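Local coordinates for protein hydroxylase (Rhodococcus sp., PDB 2OR0) that probably acts as a flavin-dependent hydroxylase of the acyl-CoA dehydrogenase fold, using reduced flavin and molecular oxygen to put one oxygen atom into its substrate, at residues 182-187 and 225-230; 133-138 and 167-172; 42-47 and 203-208; 156-161 and 192-197; 306-311 and 346-351. All coordinates share one frame; numbering follows the deposited sequence. Where two conformers were deposited one is given.

Contact 1. Residues 182-187 and 225-230; sequences SLHVIL and LNAAKV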
# COMPACT_ATOMS: atom_id res chain seq x y z
N SER A 182 14.71 12.68 -11.65
CA SER A 182 13.58 12.57 -10.70
C SER A 182 14.08 12.21 -9.30
O SER A 182 15.09 11.53 -9.15
CB SER A 182 12.59 11.50 -11.19
OG SER A 182 13.29 10.29 -11.53
N LEU A 183 13.35 12.63 -8.27
CA LEU A 183 13.76 12.37 -6.89
C LEU A 183 12.64 11.81 -6.07
O LEU A 183 11.46 12.01 -6.41
CB LEU A 183 14.19 13.67 -6.20
CG LEU A 183 15.32 14.56 -6.77
CD1 LEU A 183 15.33 15.89 -6.01
CD2 LEU A 183 16.69 13.90 -6.66
N HIS A 184 13.02 11.12 -4.99
CA HIS A 184 12.23 11.01 -3.78
C HIS A 184 12.83 11.94 -2.72
O HIS A 184 14.04 11.93 -2.47
CB HIS A 184 12.22 9.56 -3.26
CG HIS A 184 11.57 8.57 -4.18
ND1 HIS A 184 11.65 7.20 -3.99
CD2 HIS A 184 10.84 8.74 -5.32
CE1 HIS A 184 10.99 6.58 -4.96
NE2 HIS A 184 10.50 7.49 -5.78
N VAL A 185 11.99 12.76 -2.09
CA VAL A 185 12.48 13.79 -1.15
C VAL A 185 11.76 13.66 0.19
O VAL A 185 10.58 13.29 0.24
CB VAL A 185 12.29 15.25 -1.74
CG1 VAL A 185 13.08 15.42 -3.03
CG2 VAL A 185 10.80 15.58 -1.97
N ILE A 186 12.47 13.93 1.28
CA ILE A 186 11.86 13.84 2.62
C ILE A 186 11.71 15.25 3.22
O ILE A 186 12.67 16.04 3.20
CB ILE A 186 12.69 12.92 3.56
CG1 ILE A 186 12.68 11.48 3.06
CG2 ILE A 186 12.17 12.96 4.99
CD1 ILE A 186 14.05 11.01 2.57
N LEU A 187 10.51 15.56 3.72
CA LEU A 187 10.20 16.88 4.31
C LEU A 187 9.53 16.70 5.64
O LEU A 187 8.69 15.82 5.78
CB LEU A 187 9.25 17.70 3.43
CG LEU A 187 9.76 18.38 2.17
CD1 LEU A 187 10.03 17.37 1.08
CD2 LEU A 187 8.74 19.40 1.68
N LEU A 225 16.70 10.88 -2.49
CA LEU A 225 17.25 9.78 -3.28
C LEU A 225 16.90 10.04 -4.73
O LEU A 225 15.87 10.65 -5.03
CB LEU A 225 16.67 8.43 -2.84
CG LEU A 225 17.02 7.95 -1.42
CD1 LEU A 225 16.14 6.79 -0.92
CD2 LEU A 225 18.55 7.61 -1.30
N ASN A 226 17.76 9.59 -5.62
CA ASN A 226 17.48 9.59 -7.03
C ASN A 226 16.44 8.47 -7.32
O ASN A 226 16.70 7.29 -7.05
CB ASN A 226 18.81 9.35 -7.74
CG ASN A 226 18.69 9.26 -9.22
OD1 ASN A 226 17.64 8.88 -9.77
ND2 ASN A 226 19.77 9.60 -9.90
N ALA A 227 15.27 8.85 -7.85
CA ALA A 227 14.16 7.89 -8.07
C ALA A 227 14.49 6.77 -9.03
O ALA A 227 14.03 5.65 -8.83
CB ALA A 227 12.87 8.60 -8.53
N ALA A 228 15.26 7.05 -10.08
CA ALA A 228 15.67 6.00 -11.03
C ALA A 228 16.62 4.97 -10.38
O ALA A 228 16.53 3.77 -10.67
CB ALA A 228 16.29 6.58 -12.29
N LYS A 229 17.50 5.44 -9.49
CA LYS A 229 18.37 4.54 -8.73
C LYS A 229 17.59 3.71 -7.71
O LYS A 229 17.97 2.59 -7.41
CB LYS A 229 19.46 5.35 -8.01
CG LYS A 229 20.49 5.99 -8.97
CD LYS A 229 21.67 6.58 -8.16
CE LYS A 229 22.81 6.99 -9.09
NZ LYS A 229 23.90 7.64 -8.30
N VAL A 230 16.51 4.27 -7.16
CA VAL A 230 15.65 3.52 -6.25
C VAL A 230 15.01 2.35 -7.03
O VAL A 230 15.08 1.19 -6.60
CB VAL A 230 14.58 4.42 -5.62
CG1 VAL A 230 13.55 3.60 -4.85
CG2 VAL A 230 15.22 5.48 -4.72
O HOH W 1 16.79 10.33 -11.92
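The antiparallel edge where strand 182-188 meets strand 224-226, in the beta domain of an acyl-CoA dehydrogenase-like fold, is held at H184 and L225, a hydrogen-bonded pair. H184 N donates to L225 O at 2.9 Å, and L225 N donates to H184 O. Two residues on from L225, at A227, the chain enters helix 227-232, yet the pairing continues: A227 N, in the first turn, reaches S182 O at 3.0 Å. N226 is the N-cap. Its CG stands anti to the backbone N (chi1 177°), which brings OD1 back over the first turn to accept weak bonds from A228 N and K229 N; a water that donates to OD1 at 2.7 Å also accepts from S182 N, tying the cap to the neighbouring strand. A227 suits its place because its small CB fits beside S182 OG, 3.5 Å away, while A227 CA lies over one face of the H184 imidazole. V230 meets the same ring obliquely, its CG1 3.9 Å from H184 CE1. H184 ND1 is hydrogen-bonded to E108 of helix 105-109, and Y133 packs against the ring as well. The apolar start of the helix packs on the ring while E108 takes ND1, so the imidazole is probably held against turning.

Contact 2. Residues 133-138 and 167-172; sequences YAPMGV and GAMVGD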
# COMPACT_ATOMS: atom_id res chain seq x y z
N TYR A 133 4.58 8.99 -3.69
CA TYR A 133 5.73 8.99 -4.58
C TYR A 133 5.48 9.62 -5.94
O TYR A 133 6.45 9.87 -6.66
CB TYR A 133 6.22 7.56 -4.81
CG TYR A 133 6.81 6.93 -3.58
CD1 TYR A 133 7.99 7.41 -3.03
CD2 TYR A 133 6.19 5.83 -2.97
CE1 TYR A 133 8.55 6.82 -1.90
CE2 TYR A 133 6.76 5.21 -1.84
CZ TYR A 133 7.95 5.72 -1.31
OH TYR A 133 8.52 5.13 -0.18
N ALA A 134 4.22 9.83 -6.33
CA ALA A 134 3.92 10.46 -7.62
C ALA A 134 4.75 11.75 -7.76
O ALA A 134 4.79 12.54 -6.83
CB ALA A 134 2.43 10.76 -7.78
N PRO A 135 5.43 11.92 -8.89
CA PRO A 135 6.37 13.03 -9.06
C PRO A 135 5.64 14.35 -9.41
O PRO A 135 5.91 14.95 -10.46
CB PRO A 135 7.23 12.56 -10.23
CG PRO A 135 6.31 11.75 -11.05
CD PRO A 135 5.40 11.05 -10.08
N MSE A 136 4.79 14.78 -8.48
CA MSE A 136 3.89 15.92 -8.68
C MSE A 136 4.54 17.26 -8.39
O MSE A 136 3.94 18.32 -8.58
CB MSE A 136 2.62 15.75 -7.84
CG MSE A 136 1.58 14.80 -8.44
SE MSE A 136 1.46 15.05 -10.37
CE MSE A 136 2.36 13.40 -10.94
N GLY A 137 5.79 17.25 -7.95
CA GLY A 137 6.46 18.49 -7.58
C GLY A 137 7.65 18.85 -8.45
O GLY A 137 8.05 18.07 -9.32
N VAL A 138 8.19 20.04 -8.21
CA VAL A 138 9.39 20.51 -8.93
C VAL A 138 10.47 20.87 -7.91
O VAL A 138 10.26 21.70 -7.03
CB VAL A 138 9.09 21.70 -9.89
CG1 VAL A 138 10.39 22.21 -10.56
CG2 VAL A 138 8.05 21.30 -10.97
N GLY A 167 7.51 12.42 -4.45
CA GLY A 167 8.22 12.42 -5.73
C GLY A 167 8.32 13.82 -6.30
O GLY A 167 7.44 14.66 -6.08
N ALA A 168 9.38 14.09 -7.04
CA ALA A 168 9.53 15.37 -7.71
C ALA A 168 10.38 15.22 -8.95
O ALA A 168 11.28 14.38 -9.00
CB ALA A 168 10.15 16.38 -6.76
N MSE A 169 10.08 16.02 -9.96
CA MSE A 169 10.96 16.16 -11.11
C MSE A 169 11.99 17.26 -10.81
O MSE A 169 11.71 18.18 -10.07
CB MSE A 169 10.19 16.52 -12.37
CG MSE A 169 9.02 15.59 -12.69
SE MSE A 169 9.55 13.71 -12.94
CE MSE A 169 10.62 13.85 -14.57
N VAL A 170 13.17 17.15 -11.40
CA VAL A 170 14.23 18.13 -11.19
C VAL A 170 14.22 19.14 -12.33
O VAL A 170 14.28 18.75 -13.49
CB VAL A 170 15.64 17.47 -11.01
CG1 VAL A 170 16.76 18.53 -10.95
CG2 VAL A 170 15.67 16.61 -9.74
N GLY A 171 14.13 20.42 -11.98
CA GLY A 171 14.25 21.49 -12.96
C GLY A 171 15.69 21.81 -13.36
O GLY A 171 16.64 21.08 -13.01
N ASP A 172 15.86 22.91 -14.09
CA ASP A 172 17.17 23.37 -14.55
C ASP A 172 17.81 24.37 -13.58
O ASP A 172 18.69 24.01 -12.79
CB ASP A 172 17.05 23.98 -15.95
CG ASP A 172 16.20 23.11 -16.88
OD1 ASP A 172 16.39 21.87 -16.84
OD2 ASP A 172 15.34 23.67 -17.61
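Residues 137-138 run parallel to residues 167-170 of strand 163-170, joined by the bond from M169 N to G137 O, 3.0 Å long, while ahead of them the chain bends through an inverse gamma turn centred on P135. The approach before the turn is very close: Y133 O lies 3.2 Å from G167 CA in a CA-H...O contact. Glycine suits position 167 because a CB there would run into the carbonyl oxygens of Y133 and A134. Further along, V138 CA makes a similar contact with M169 O at 3.5 Å. Among the side chains, the selenomethionine M169 does most. Bends at chi2 and chi3 (-59° and -67°) fold it back along the proline, setting SE 3.7 Å from P135 CB and CG near P135 O. On the other face of the sheet, A168 presents CB to G137 O at 3.7 Å; L148 of strand 145-155 packs on that methyl. The G167 carbonyl accepts from the indole of W152, and the Y133 ring turns away to meet F165 and F254. A proline turn leading into a parallel pairing inside the sheet is how strand 137-142 joins strand 163-170 in the mixed beta sheet of this acyl-CoA dehydrogenase-like fold.

Contact 3. Residues 42-47 and 203-208; sequences QSEADC and GLRGTG
C47 SG sits above one face of the R205 guanidinium, offset toward its rim and 3.2 Å from NH1, with CZ at 3.6 Å. A bend at chi3 (63°) turns the guanidinium there from a backbone that also touches: R205 O lies 3.2 Å from C47 CA, and S43 O lies 3.3 Å from G206 CA, both CA-H...O contacts. Alongside, E44 and R205 pass each other at a slant, with E44 CG 3.8 Å from R205 CB and the carboxylate and guanidinium planes 74° apart. Two waters complete the join. One donates to E44 OE2 and accepts from R205 N; the other donates to E44 O and accepts from R205 NE at 2.9 Å, in the guanidinium plane. In the next shell, R205 NH2 is held by D200 and V201 O, while E44 OE2 forms a salt bridge with R375 of helix 370-381. C47 has positive phi in the Schellman motif ending helix 33-46. Glycine suits position 208, whose CA comes 3.0 Å from C47 O and where a CB would clash. An alanine at R205 would take away the flat group under C47 SG and is likely to leave D200 without its ion-pair mate. Since both charges have partners elsewhere, the helix end and the loop are coupled through sulfur, CA-H...O contacts and water, with no direct hydrogen bond or salt bridge between them.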
# COMPACT_ATOMS: atom_id res chain seq x y z
N GLN A 42 -16.49 5.61 12.66
CA GLN A 42 -16.11 6.98 13.00
C GLN A 42 -14.99 7.52 12.11
O GLN A 42 -15.06 8.68 11.69
CB GLN A 42 -15.76 7.10 14.49
CG GLN A 42 -15.63 8.56 14.97
CD GLN A 42 -16.94 9.33 14.84
OE1 GLN A 42 -17.94 8.96 15.45
NE2 GLN A 42 -16.93 10.39 14.02
N SER A 43 -13.98 6.71 11.80
CA SER A 43 -12.93 7.14 10.85
C SER A 43 -13.54 7.43 9.46
O SER A 43 -13.09 8.32 8.74
CB SER A 43 -11.82 6.10 10.70
OG SER A 43 -11.20 5.81 11.95
N GLU A 44 -14.54 6.65 9.09
CA GLU A 44 -15.17 6.90 7.81
C GLU A 44 -15.94 8.22 7.82
O GLU A 44 -15.78 9.04 6.91
CB GLU A 44 -16.09 5.76 7.41
CG GLU A 44 -16.19 5.68 5.89
CD GLU A 44 -17.42 5.03 5.48
OE1 GLU A 44 -18.34 4.98 6.33
OE2 GLU A 44 -17.47 4.57 4.32
N ALA A 45 -16.73 8.43 8.87
CA ALA A 45 -17.51 9.66 9.02
C ALA A 45 -16.58 10.88 9.04
O ALA A 45 -16.91 11.92 8.45
CB ALA A 45 -18.36 9.58 10.28
N ASP A 46 -15.40 10.75 9.66
CA ASP A 46 -14.44 11.85 9.75
C ASP A 46 -13.60 12.02 8.49
O ASP A 46 -12.93 13.04 8.36
CB ASP A 46 -13.46 11.64 10.91
CG ASP A 46 -14.12 11.67 12.28
OD1 ASP A 46 -15.29 12.13 12.40
OD2 ASP A 46 -13.45 11.21 13.24
N CYS A 47 -13.58 11.01 7.62
CA CYS A 47 -12.64 10.93 6.49
C CYS A 47 -11.19 11.02 6.93
O CYS A 47 -10.37 11.68 6.28
CB CYS A 47 -12.92 12.00 5.42
SG CYS A 47 -14.55 11.84 4.72
N GLY A 203 -14.75 5.75 -1.45
CA GLY A 203 -14.19 4.62 -0.70
C GLY A 203 -12.86 4.97 -0.07
O GLY A 203 -12.27 5.99 -0.41
N LEU A 204 -12.39 4.13 0.87
CA LEU A 204 -11.19 4.41 1.65
C LEU A 204 -11.24 5.81 2.28
O LEU A 204 -10.20 6.50 2.42
CB LEU A 204 -9.93 4.26 0.78
CG LEU A 204 -9.53 2.82 0.43
CD1 LEU A 204 -8.30 2.82 -0.47
CD2 LEU A 204 -9.29 2.03 1.74
N ARG A 205 -12.46 6.22 2.66
CA ARG A 205 -12.73 7.58 3.13
C ARG A 205 -11.89 7.80 4.36
O ARG A 205 -11.24 8.83 4.50
CB ARG A 205 -14.23 7.80 3.42
CG ARG A 205 -15.07 7.88 2.13
CD ARG A 205 -16.58 7.97 2.38
NE ARG A 205 -16.97 9.17 3.12
CZ ARG A 205 -17.04 10.40 2.59
NH1 ARG A 205 -17.43 11.42 3.36
NH2 ARG A 205 -16.75 10.63 1.31
N GLY A 206 -11.84 6.76 5.20
CA GLY A 206 -11.15 6.79 6.48
C GLY A 206 -9.65 6.87 6.42
O GLY A 206 -9.03 7.04 7.45
N THR A 207 -9.06 6.74 5.23
CA THR A 207 -7.61 6.88 5.06
C THR A 207 -7.14 8.35 5.19
O THR A 207 -5.97 8.62 5.50
CB THR A 207 -7.11 6.28 3.73
OG1 THR A 207 -7.64 7.00 2.60
CG2 THR A 207 -7.49 4.78 3.61
N GLY A 208 -8.07 9.27 4.96
CA GLY A 208 -7.80 10.69 4.98
C GLY A 208 -6.66 11.03 4.07
O GLY A 208 -5.72 11.69 4.49
O HOH W 2 -14.99 4.23 2.80
O HOH W 3 -18.08 9.65 5.79

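Contact 4. Residues 156-161 and 192-197; sequences SGTDHC and YQIVED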
# COMPACT_ATOMS: atom_id res chain seq x y z
N SER A 156 -2.03 9.24 1.95
CA SER A 156 -2.78 8.39 2.89
C SER A 156 -2.28 8.52 4.32
O SER A 156 -1.07 8.49 4.53
CB SER A 156 -2.71 6.91 2.46
OG SER A 156 -3.20 6.76 1.15
N GLY A 157 -3.19 8.62 5.29
CA GLY A 157 -2.82 8.67 6.71
C GLY A 157 -2.09 9.94 7.14
O GLY A 157 -1.54 10.01 8.23
N THR A 158 -2.12 10.97 6.28
CA THR A 158 -1.24 12.14 6.41
C THR A 158 -1.37 12.93 7.72
O THR A 158 -0.36 13.43 8.23
CB THR A 158 -1.32 13.06 5.16
OG1 THR A 158 -0.12 13.82 5.04
CG2 THR A 158 -2.54 13.98 5.17
N ASP A 159 -2.58 13.01 8.27
CA ASP A 159 -2.81 13.68 9.56
C ASP A 159 -2.02 13.04 10.70
O ASP A 159 -1.84 13.66 11.76
CB ASP A 159 -4.30 13.66 9.93
CG ASP A 159 -5.16 14.49 8.98
OD1 ASP A 159 -4.89 15.71 8.88
OD2 ASP A 159 -6.08 13.94 8.34
N HIS A 160 -1.57 11.80 10.50
CA HIS A 160 -0.91 11.05 11.56
C HIS A 160 0.59 10.90 11.32
O HIS A 160 1.30 10.20 12.06
CB HIS A 160 -1.60 9.69 11.72
CG HIS A 160 -3.03 9.80 12.14
ND1 HIS A 160 -3.40 10.15 13.42
CD2 HIS A 160 -4.19 9.62 11.45
CE1 HIS A 160 -4.72 10.17 13.51
NE2 HIS A 160 -5.22 9.85 12.33
N CYS A 161 1.07 11.58 10.28
CA CYS A 161 2.46 11.54 9.88
C CYS A 161 3.16 12.87 10.18
O CYS A 161 2.53 13.94 10.12
CB CYS A 161 2.57 11.20 8.40
SG CYS A 161 1.88 9.56 7.94
N TYR A 192 5.36 21.67 4.95
CA TYR A 192 4.25 21.56 3.97
C TYR A 192 2.90 21.79 4.60
O TYR A 192 2.77 21.93 5.82
CB TYR A 192 4.28 20.23 3.19
CG TYR A 192 4.25 18.97 4.07
CD1 TYR A 192 3.04 18.45 4.54
CD2 TYR A 192 5.43 18.31 4.41
CE1 TYR A 192 3.01 17.31 5.33
CE2 TYR A 192 5.41 17.18 5.20
CZ TYR A 192 4.20 16.67 5.66
OH TYR A 192 4.18 15.54 6.45
N GLN A 193 1.89 21.83 3.75
CA GLN A 193 0.53 22.13 4.15
C GLN A 193 -0.37 20.98 3.71
O GLN A 193 -0.31 20.55 2.56
CB GLN A 193 0.07 23.47 3.51
CG GLN A 193 -1.41 23.82 3.76
CD GLN A 193 -2.09 24.69 2.65
OE1 GLN A 193 -3.29 25.06 2.77
NE2 GLN A 193 -1.34 25.02 1.60
N ILE A 194 -1.19 20.51 4.63
CA ILE A 194 -2.23 19.51 4.39
C ILE A 194 -3.48 20.29 3.98
O ILE A 194 -3.96 21.13 4.74
CB ILE A 194 -2.51 18.66 5.67
CG1 ILE A 194 -1.28 17.82 6.07
CG2 ILE A 194 -3.72 17.74 5.47
CD1 ILE A 194 -1.38 17.13 7.46
N VAL A 195 -3.99 20.05 2.77
CA VAL A 195 -5.18 20.77 2.30
C VAL A 195 -6.46 20.07 2.77
O VAL A 195 -6.73 18.93 2.39
CB VAL A 195 -5.14 20.97 0.77
CG1 VAL A 195 -6.24 21.94 0.30
CG2 VAL A 195 -3.79 21.49 0.36
N GLU A 196 -7.26 20.76 3.59
CA GLU A 196 -8.53 20.22 4.09
C GLU A 196 -9.58 20.10 2.97
O GLU A 196 -9.50 20.79 1.96
CB GLU A 196 -9.10 21.08 5.25
CG GLU A 196 -8.37 20.93 6.60
CD GLU A 196 -8.15 19.45 7.03
OE1 GLU A 196 -9.14 18.66 7.06
OE2 GLU A 196 -7.00 19.09 7.34
N ASP A 197 -10.54 19.20 3.18
CA ASP A 197 -11.66 18.98 2.22
C ASP A 197 -11.23 18.54 0.82
O ASP A 197 -11.88 18.84 -0.18
CB ASP A 197 -12.59 20.22 2.19
CG ASP A 197 -13.02 20.64 3.58
OD1 ASP A 197 -13.61 19.80 4.30
OD2 ASP A 197 -12.74 21.79 3.99
O HOH W 4 1.65 14.71 7.05
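I194 and T158 reach toward each other tip to tip, their CG2 methyls 4.0 Å apart. The torsions of both residues set up the meeting. I194 places CG2 anti to its backbone N and CG1 beside that nitrogen (chi1 -65°), and chi2 then extends the chain so that CD1 passes within 3.9 Å of T158 O. T158, at chi1 -156°, turns OG1 anti to the backbone N and puts CG2 in the more hindered place between N and the carbonyl carbon, which aims the methyl at the isoleucine and the hydroxyl toward water. A beta-branched residue suits each place: the isoleucine offers two branches to one neighbour, and the threonine divides its branches between an apolar and a polar task. That water donates to T158 O at 2.7 Å and is also hydrogen-bonded to T158 OG1 and to Y192 OH, lying in the plane of the tyrosine ring at its edge. Y192 therefore joins the turn through a bridge, while T158 OG1 is bonded to S155 as well. D159 crosses the isoleucine at a slant, OD1 4.0 Å from I194 CD1. The same oxygen faces E196 OE2 at 4.3 Å, a closeness of like charges that K210 probably relieves, since it forms salt bridges with both acids. The 3-10 turn 158-160, between strands 145-155 and 163-170, is thereby packed against strand 193-195, with L212 of the adjoining strand 210-214 touching both T158 and I194 and A130 of strand 129-130 lying against T158 and C161.

Contact 5. Residues 306-311 and 346-351; sequences NASRVS and WRAVRA
The R347 guanidinium has S308 CA at its edge, in its plane, whereas S308 OG, S311 OG and A307 O approach it at a slant. This is an antiparallel pair within the helical C-terminal domain of the acyl-CoA dehydrogenase family: the local axes of 306-311 and 346-351 cross at -159° and come within 8.7 Å. Such a distance goes with the small residues where the helices face each other, S308 and A348, whose CA atoms are 6.2 Å apart. R347 leaves its helix with CG anti to the backbone N (chi1 -169°), stays extended through chi2 and bends at chi3, so its methylenes run past S308 and the head turns along the partner helix. CD lies 4.0 Å from A307 CB. NH1 donates to S308 OG over 3.3 Å, with the oxygen tilted out of the guanidinium plane and an N-H...O angle of 138°. Serine suits this interface because it is small and can bond both ways; its hydroxyl is also hydrogen-bonded to A344 O, a backbone atom of the arginine's own helix. A leucine in place of R347 would remove the NH1 donor, so S308 OG is likely to lose its bond from across the interface and A307 CB its contact with the arginine's CD. Within helix 292-324, S311 OG donates to A307 O at 2.8 Å, and that carbonyl also accepts from S311 N.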
# COMPACT_ATOMS: atom_id res chain seq x y z
N ASN A 306 -8.67 -16.09 -3.06
CA ASN A 306 -7.51 -16.89 -2.58
C ASN A 306 -6.41 -16.92 -3.63
O ASN A 306 -5.26 -16.76 -3.27
CB ASN A 306 -7.88 -18.33 -2.21
CG ASN A 306 -6.64 -19.18 -1.93
OD1 ASN A 306 -6.12 -19.86 -2.81
ND2 ASN A 306 -6.13 -19.06 -0.73
N ALA A 307 -6.76 -17.12 -4.91
CA ALA A 307 -5.76 -17.12 -5.97
C ALA A 307 -4.92 -15.83 -5.98
O ALA A 307 -3.72 -15.87 -6.29
CB ALA A 307 -6.35 -17.38 -7.33
N SER A 308 -5.54 -14.71 -5.60
CA SER A 308 -4.83 -13.41 -5.57
C SER A 308 -3.86 -13.35 -4.41
O SER A 308 -2.69 -12.93 -4.59
CB SER A 308 -5.81 -12.24 -5.48
OG SER A 308 -6.60 -12.16 -6.67
N ARG A 309 -4.34 -13.72 -3.22
CA ARG A 309 -3.51 -13.76 -2.01
C ARG A 309 -2.24 -14.60 -2.25
O ARG A 309 -1.13 -14.11 -2.04
CB ARG A 309 -4.30 -14.32 -0.82
CG ARG A 309 -3.42 -14.73 0.40
CD ARG A 309 -4.25 -15.44 1.48
NE ARG A 309 -4.92 -14.49 2.39
CZ ARG A 309 -4.43 -14.10 3.56
NH1 ARG A 309 -3.27 -14.60 3.99
NH2 ARG A 309 -5.10 -13.23 4.30
N VAL A 310 -2.40 -15.83 -2.75
CA VAL A 310 -1.27 -16.75 -2.89
C VAL A 310 -0.32 -16.30 -3.97
O VAL A 310 0.90 -16.37 -3.79
CB VAL A 310 -1.68 -18.26 -3.10
CG1 VAL A 310 -2.67 -18.72 -2.00
CG2 VAL A 310 -2.29 -18.47 -4.45
N SER A 311 -0.87 -15.81 -5.08
CA SER A 311 -0.07 -15.32 -6.20
C SER A 311 0.84 -14.16 -5.84
O SER A 311 2.00 -14.15 -6.21
CB SER A 311 -0.97 -14.88 -7.34
OG SER A 311 -1.50 -16.04 -7.92
N TRP A 346 -7.00 -6.94 -9.48
CA TRP A 346 -8.16 -6.96 -10.34
C TRP A 346 -9.06 -8.20 -10.09
O TRP A 346 -10.29 -8.07 -10.03
CB TRP A 346 -7.75 -6.89 -11.81
CG TRP A 346 -7.38 -5.47 -12.26
CD1 TRP A 346 -6.21 -4.76 -11.96
CD2 TRP A 346 -8.18 -4.59 -13.07
NE1 TRP A 346 -6.24 -3.51 -12.58
CE2 TRP A 346 -7.44 -3.38 -13.24
CE3 TRP A 346 -9.43 -4.71 -13.69
CZ2 TRP A 346 -7.92 -2.31 -14.00
CZ3 TRP A 346 -9.92 -3.63 -14.45
CH2 TRP A 346 -9.16 -2.45 -14.60
N ARG A 347 -8.43 -9.36 -9.96
CA ARG A 347 -9.11 -10.63 -9.71
C ARG A 347 -9.95 -10.55 -8.44
O ARG A 347 -11.10 -10.96 -8.43
CB ARG A 347 -8.08 -11.79 -9.63
CG ARG A 347 -8.70 -13.22 -9.65
CD ARG A 347 -7.61 -14.31 -9.57
NE ARG A 347 -6.58 -14.13 -10.60
CZ ARG A 347 -5.33 -13.71 -10.38
NH1 ARG A 347 -4.90 -13.44 -9.16
NH2 ARG A 347 -4.51 -13.56 -11.40
N ALA A 348 -9.37 -10.01 -7.39
CA ALA A 348 -9.98 -9.94 -6.07
C ALA A 348 -11.13 -8.95 -6.09
O ALA A 348 -12.22 -9.24 -5.59
CB ALA A 348 -8.94 -9.53 -5.06
N VAL A 349 -10.93 -7.79 -6.72
CA VAL A 349 -12.03 -6.83 -6.82
C VAL A 349 -13.22 -7.35 -7.64
O VAL A 349 -14.37 -7.21 -7.21
CB VAL A 349 -11.58 -5.43 -7.30
CG1 VAL A 349 -12.79 -4.50 -7.40
CG2 VAL A 349 -10.54 -4.86 -6.31
N ARG A 350 -12.94 -7.96 -8.80
CA ARG A 350 -14.02 -8.54 -9.58
C ARG A 350 -14.82 -9.60 -8.79
O ARG A 350 -16.04 -9.70 -8.95
CB ARG A 350 -13.51 -9.17 -10.87
CG ARG A 350 -13.17 -8.15 -11.99
CD ARG A 350 -13.00 -8.85 -13.35
NE ARG A 350 -12.53 -7.92 -14.38
CZ ARG A 350 -11.27 -7.84 -14.80
NH1 ARG A 350 -10.35 -8.65 -14.29
NH2 ARG A 350 -10.93 -6.94 -15.74
N ALA A 351 -14.13 -10.39 -7.98
CA ALA A 351 -14.75 -11.43 -7.15
C ALA A 351 -15.64 -10.82 -6.06
O ALA A 351 -16.75 -11.33 -5.76
CB ALA A 351 -13.66 -12.30 -6.51

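In the fold
Contacts 1, 2 and 4 all reach one mixed sheet, while contact 5 lies in the helical part, on the opposite side of the chain's centre from each of them. Contacts 1 and 2, with centres 9 Å apart, share the junction of strands 163-170 and 182-188: L183 N lies 2.8 Å from A168 O, probably a hydrogen bond, and H184 packs on Y133. Contact 4 touches contact 1 through L187 and Y192, and contact 3 through T207 O and G157 N, 2.8 Å apart. Contacts 3 and 5 stay about 10 Å apart at their nearest atoms. An acetate, probably from crystallisation, lies about 3 Å from the side chain of N226 in contact 1.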